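Local coordinates for cell Inhibiting Factor (CifBp) (Burkholderia pseudomallei, PDB 3GQM), which deamidates a glutamine side chain of host NEDD8 to glutamate, which shuts down cullin-RING ubiquitin ligases and blocks the host cell cycle, at residues A38-S43 with R51-D56; G82-Y87 with A94-L99. One frame throughout, in Å; residues are numbered along the deposited sequence.

Contact 1. Residues A38-S43 with R51-D56; sequences ASLMQS and RVMWND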
loop_
_atom_site.group_PDB
_atom_site.type_symbol
_atom_site.label_atom_id
_atom_site.label_comp_id
_atom_site.label_asym_id
_atom_site.label_seq_id
_atom_site.Cartn_x
_atom_site.Cartn_y
_atom_site.Cartn_z
ATOM N N ALA A 38 -7.645 -8.849 7.784
ATOM C CA ALA A 38 -7.358 -9.012 9.223
ATOM C C ALA A 38 -6.436 -10.212 9.510
ATOM O O ALA A 38 -5.467 -10.070 10.211
ATOM C CB ALA A 38 -8.660 -9.131 10.074
ATOM N N SER A 39 -6.727 -11.384 8.955
ATOM C CA SER A 39 -5.866 -12.531 9.242
ATOM C C SER A 39 -4.490 -12.309 8.635
ATOM O O SER A 39 -3.494 -12.610 9.282
ATOM C CB SER A 39 -6.474 -13.863 8.779
ATOM O OG SER A 39 -6.699 -13.866 7.367
ATOM N N LEU A 40 -4.421 -11.755 7.430
ATOM C CA LEU A 40 -3.114 -11.372 6.852
ATOM C C LEU A 40 -2.266 -10.507 7.779
ATOM O O LEU A 40 -1.091 -10.844 8.053
ATOM C CB LEU A 40 -3.244 -10.703 5.471
ATOM C CG LEU A 40 -1.832 -10.371 4.910
ATOM C CD1 LEU A 40 -1.104 -11.603 4.320
ATOM C CD2 LEU A 40 -1.865 -9.217 3.918
ATOM N N MET A 41 -2.837 -9.391 8.259
ATOM C CA MET A 41 -2.102 -8.513 9.166
ATOM C C MET A 41 -1.644 -9.190 10.474
ATOM O O MET A 41 -0.545 -8.914 10.960
ATOM C CB MET A 41 -2.847 -7.210 9.479
ATOM C CG MET A 41 -3.152 -6.373 8.243
ATOM S SD MET A 41 -1.707 -5.601 7.568
ATOM C CE MET A 41 -1.457 -6.391 6.000
ATOM N N GLN A 42 -2.492 -10.039 11.043
ATOM C CA GLN A 42 -2.131 -10.724 12.301
ATOM C C GLN A 42 -0.953 -11.669 12.100
ATOM O O GLN A 42 -0.184 -11.899 13.013
ATOM C CB GLN A 42 -3.314 -11.551 12.849
ATOM C CG GLN A 42 -4.584 -10.754 13.123
ATOM C CD GLN A 42 -5.857 -11.620 13.293
ATOM O OE1 GLN A 42 -6.973 -11.098 13.247
ATOM N NE2 GLN A 42 -5.684 -12.934 13.506
ATOM N N SER A 43 -0.811 -12.228 10.914
ATOM C CA SER A 43 0.239 -13.237 10.650
ATOM C C SER A 43 1.655 -12.640 10.515
ATOM O O SER A 43 2.649 -13.361 10.501
ATOM C CB SER A 43 -0.093 -13.982 9.373
ATOM O OG SER A 43 0.252 -13.195 8.218
ATOM N N ARG A 51 8.663 -11.833 6.243
ATOM C CA ARG A 51 9.706 -11.786 5.180
ATOM C C ARG A 51 9.183 -12.029 3.767
ATOM O O ARG A 51 9.655 -11.421 2.791
ATOM C CB ARG A 51 10.806 -12.808 5.483
ATOM C CG ARG A 51 11.544 -12.505 6.763
ATOM C CD ARG A 51 13.010 -12.880 6.650
ATOM N NE ARG A 51 13.514 -13.344 7.941
ATOM C CZ ARG A 51 13.841 -12.554 8.958
ATOM N NH1 ARG A 51 13.742 -11.228 8.841
ATOM N NH2 ARG A 51 14.274 -13.091 10.095
ATOM N N VAL A 52 8.227 -12.939 3.645
ATOM C CA VAL A 52 7.584 -13.176 2.359
ATOM C C VAL A 52 6.721 -11.961 1.918
ATOM O O VAL A 52 6.732 -11.580 0.761
ATOM C CB VAL A 52 6.801 -14.522 2.361
ATOM C CG1 VAL A 52 5.822 -14.599 1.211
ATOM C CG2 VAL A 52 7.810 -15.727 2.292
ATOM N N MET A 53 6.032 -11.336 2.855
ATOM C CA MET A 53 5.173 -10.156 2.564
ATOM C C MET A 53 6.029 -8.921 2.173
ATOM O O MET A 53 5.809 -8.330 1.115
ATOM C CB MET A 53 4.277 -9.840 3.774
ATOM C CG MET A 53 3.038 -9.015 3.474
ATOM S SD MET A 53 2.091 -9.715 2.083
ATOM C CE MET A 53 1.861 -8.224 1.126
ATOM N N TRP A 54 7.016 -8.592 3.002
ATOM C CA TRP A 54 7.768 -7.354 2.880
ATOM C C TRP A 54 9.170 -7.642 2.326
ATOM O O TRP A 54 10.135 -7.820 3.055
ATOM C CB TRP A 54 7.822 -6.619 4.223
ATOM C CG TRP A 54 6.460 -6.484 4.944
ATOM C CD1 TRP A 54 6.191 -6.772 6.263
ATOM C CD2 TRP A 54 5.205 -6.039 4.370
ATOM N NE1 TRP A 54 4.870 -6.523 6.545
ATOM C CE2 TRP A 54 4.240 -6.066 5.409
ATOM C CE3 TRP A 54 4.815 -5.621 3.090
ATOM C CZ2 TRP A 54 2.898 -5.705 5.198
ATOM C CZ3 TRP A 54 3.500 -5.230 2.887
ATOM C CH2 TRP A 54 2.562 -5.260 3.940
ATOM N N ASN A 55 9.268 -7.775 1.020
ATOM C CA ASN A 55 10.540 -8.062 0.402
ATOM C C ASN A 55 10.491 -7.174 -0.827
ATOM O O ASN A 55 9.401 -6.877 -1.330
ATOM C CB ASN A 55 10.642 -9.561 0.047
ATOM C CG ASN A 55 12.001 -9.935 -0.533
ATOM O OD1 ASN A 55 12.192 -9.869 -1.737
ATOM N ND2 ASN A 55 12.959 -10.266 0.323
ATOM N N ASP A 56 11.638 -6.708 -1.282
ATOM C CA ASP A 56 11.640 -5.771 -2.410
ATOM C C ASP A 56 12.013 -6.381 -3.756
ATOM O O ASP A 56 12.359 -5.646 -4.674
ATOM C CB ASP A 56 12.524 -4.559 -2.121
ATOM C CG ASP A 56 13.972 -4.951 -1.855
ATOM O OD1 ASP A 56 14.732 -4.061 -1.455
ATOM O OD2 ASP A 56 14.348 -6.142 -2.024
#
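Leu40 and Met53 mark the closest approach of two backbones that stay well apart, with their CA atoms 9.4 Å from each other, and side chains alone bridge the gap between helix 29-42 and helix 47-53. Leu40 and Met53 both point across it. In Leu40, CG anti to the backbone N (chi1 -178°) carries the CD1 branch to 4.3 Å from SD of Met53. The second pair meets at about the same range. Met41 starts off at an angle to the other segment, but its folded thioether chain brings the methyl CE back to 4.5 Å from CZ2 of Trp54, approaching the benzo end of the indole obliquely. The two pairs join consecutive helices near the N-terminal end of the modelled chain, linked by a short connection, and apolar side chains meet across the gap between them. The indole also has a neighbour in sequence: CG of Met53 lies 3.5 Å above the plane, over the ring centre. Met53 meets Leu40 through SD and lies over one Trp54 face through CG. Trp54 is the first residue to depart from helical geometry after helix 47-53. In the other segment, Ser43 OG donates to O of Leu40, three residues back, at 2.7 Å. Leu114 and Ile111 of helix 104-116 pack on Leu40 and Met53 respectively, while Val192 of helix 192-199 touches both Met41 and Trp54.

Contact 2. Residues G82-Y87 with A94-L99; sequences GGLENY and ADPFAL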
loop_
_atom_site.group_PDB
_atom_site.type_symbol
_atom_site.label_atom_id
_atom_site.label_comp_id
_atom_site.label_asym_id
_atom_site.label_seq_id
_atom_site.Cartn_x
_atom_site.Cartn_y
_atom_site.Cartn_z
ATOM N N GLY A 82 31.096 -8.447 8.019
ATOM C CA GLY A 82 31.981 -8.829 9.119
ATOM C C GLY A 82 31.226 -8.997 10.412
ATOM O O GLY A 82 31.682 -8.571 11.473
ATOM N N GLY A 83 30.048 -9.609 10.320
ATOM C CA GLY A 83 29.259 -9.903 11.508
ATOM C C GLY A 83 28.230 -8.864 11.880
ATOM O O GLY A 83 28.298 -7.681 11.468
ATOM N N LEU A 84 27.285 -9.316 12.684
ATOM C CA LEU A 84 26.129 -8.528 13.070
ATOM C C LEU A 84 26.441 -7.224 13.806
ATOM O O LEU A 84 25.852 -6.188 13.468
ATOM C CB LEU A 84 25.124 -9.374 13.864
ATOM C CG LEU A 84 23.695 -8.826 13.969
ATOM C CD1 LEU A 84 23.214 -8.279 12.662
ATOM C CD2 LEU A 84 22.736 -9.920 14.468
ATOM N N GLU A 85 27.352 -7.251 14.785
ATOM C CA GLU A 85 27.610 -6.023 15.543
ATOM C C GLU A 85 28.328 -4.956 14.694
ATOM O O GLU A 85 28.038 -3.768 14.809
ATOM C CB GLU A 85 28.063 -6.230 17.035
ATOM C CG GLU A 85 29.526 -6.500 17.437
ATOM N N ASN A 86 29.150 -5.420 13.756
ATOM C CA ASN A 86 29.681 -4.592 12.671
ATOM C C ASN A 86 28.664 -4.087 11.654
ATOM O O ASN A 86 28.794 -2.970 11.146
ATOM C CB ASN A 86 30.736 -5.365 11.905
ATOM C CG ASN A 86 32.126 -4.948 12.273
ATOM O OD1 ASN A 86 32.443 -3.752 12.282
ATOM N ND2 ASN A 86 32.977 -5.929 12.587
ATOM N N TYR A 87 27.702 -4.936 11.312
ATOM C CA TYR A 87 26.659 -4.577 10.368
ATOM C C TYR A 87 25.849 -3.378 10.883
ATOM O O TYR A 87 25.511 -2.463 10.124
ATOM C CB TYR A 87 25.742 -5.778 10.109
ATOM C CG TYR A 87 24.650 -5.501 9.107
ATOM C CD1 TYR A 87 24.801 -5.865 7.769
ATOM C CD2 TYR A 87 23.451 -4.864 9.498
ATOM C CE1 TYR A 87 23.780 -5.608 6.835
ATOM C CE2 TYR A 87 22.438 -4.601 8.580
ATOM C CZ TYR A 87 22.609 -4.974 7.258
ATOM O OH TYR A 87 21.615 -4.710 6.353
ATOM N N ALA A 94 20.511 -0.994 12.491
ATOM C CA ALA A 94 19.363 -1.874 12.292
ATOM C C ALA A 94 19.750 -3.342 12.339
ATOM O O ALA A 94 20.683 -3.773 11.661
ATOM C CB ALA A 94 18.639 -1.550 10.987
ATOM N N ASP A 95 19.030 -4.109 13.150
ATOM C CA ASP A 95 19.160 -5.546 13.107
ATOM C C ASP A 95 18.433 -6.041 11.884
ATOM O O ASP A 95 17.206 -6.050 11.849
ATOM C CB ASP A 95 18.566 -6.219 14.340
ATOM C CG ASP A 95 18.872 -7.708 14.382
ATOM O OD1 ASP A 95 18.666 -8.423 13.361
ATOM O OD2 ASP A 95 19.338 -8.166 15.442
ATOM N N PRO A 96 19.189 -6.513 10.891
ATOM C CA PRO A 96 18.648 -6.994 9.649
ATOM C C PRO A 96 17.793 -8.259 9.830
ATOM O O PRO A 96 17.092 -8.610 8.906
ATOM C CB PRO A 96 19.919 -7.308 8.822
ATOM C CG PRO A 96 20.885 -7.661 9.804
ATOM C CD PRO A 96 20.636 -6.787 10.983
ATOM N N PHE A 97 17.829 -8.929 10.988
ATOM C CA PHE A 97 16.900 -10.068 11.174
ATOM C C PHE A 97 15.547 -9.709 11.759
ATOM O O PHE A 97 14.668 -10.559 11.841
ATOM C CB PHE A 97 17.524 -11.227 11.969
ATOM C CG PHE A 97 18.714 -11.841 11.288
ATOM C CD1 PHE A 97 18.549 -12.752 10.254
ATOM C CD2 PHE A 97 20.001 -11.483 11.675
ATOM C CE1 PHE A 97 19.650 -13.311 9.606
ATOM C CE2 PHE A 97 21.102 -12.039 11.042
ATOM C CZ PHE A 97 20.920 -12.961 9.997
ATOM N N ALA A 98 15.377 -8.461 12.151
ATOM C CA ALA A 98 14.145 -8.045 12.820
ATOM C C ALA A 98 12.983 -8.047 11.848
ATOM O O ALA A 98 13.155 -7.975 10.644
ATOM C CB ALA A 98 14.297 -6.672 13.472
ATOM N N LEU A 99 11.784 -8.174 12.373
ATOM C CA LEU A 99 10.639 -8.210 11.491
ATOM C C LEU A 99 10.320 -6.772 11.160
ATOM O O LEU A 99 10.616 -5.854 11.928
ATOM C CB LEU A 99 9.461 -8.937 12.124
ATOM C CG LEU A 99 9.666 -10.423 12.470
ATOM C CD1 LEU A 99 8.315 -11.087 12.399
ATOM C CD2 LEU A 99 10.639 -11.075 11.501
#
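Leu84 CD1 presses on Pro96 CD at 3.4 Å, tighter than usual for two carbons, in a contact that lies at the surface and has no hydrogen bond between its two segments. Pro96 packs against both Leu84 and Tyr87, three residues apart on helix 84-91. Each has CG anti to the backbone N (chi1 -162° and -178°), which extends both side chains off the same side of the helix toward the proline. Pro96 CG stands 3.6 Å above the plane of the Tyr87 ring, displaced toward its rim on the CE2 side, a CH-pi contact with the CG-to-centroid line 26° off the ring normal. The carbonyl O of Ala94 meets the same ring differently, lying in its plane at the edge, 3.6 Å from CE2. The other branch of Leu84, CD2, is shared: it comes to 3.9 Å from OD2 of Asp95 and touches the edge of the Phe97 ring near its plane.

Asp95 shapes the loop that presents the proline. Its OD1 accepts from N of Phe97 at 2.6 Å, nearly along the C-O axis, in an Asx turn nested within the type I beta turn from Asp95 to Ala98. On the other segment, Gly82 ends the preceding helix in a Schellman motif, its positive phi suited to glycine. Gly83 then sits at the N-cap of helix 84-91, and Asn86 ND2 bonds back to O of Gly82 at 3.1 Å. Helix 67-80 supplies neighbours to both segments: Ser77 touches Tyr87, and the loop before helix 104-116 packs on the same helix through Pro96, which meets Ile74 and Val78, and Phe97, which meets Glu75.

The two contacts follow one another along the chain, and their centres lie about 21 Å apart, but Arg51 links them directly. Arg51, in the second segment of contact 1, reaches NH2 to O of Phe97 in contact 2 at 3.1 Å, a probable hydrogen bond, and the same NH2 forms a salt bridge with Glu47. Leu99 adds packing against helix 47-53. Contact 1 is buried, its centre about 12 Å from the centre of the chain, whereas the centre of contact 2 is peripheral, about 26 Å from it. The Trp54 side chain lies about 10 Å from those of Cys104 and Gln179, both inferred active-site residues; contact 2 is remote from that site.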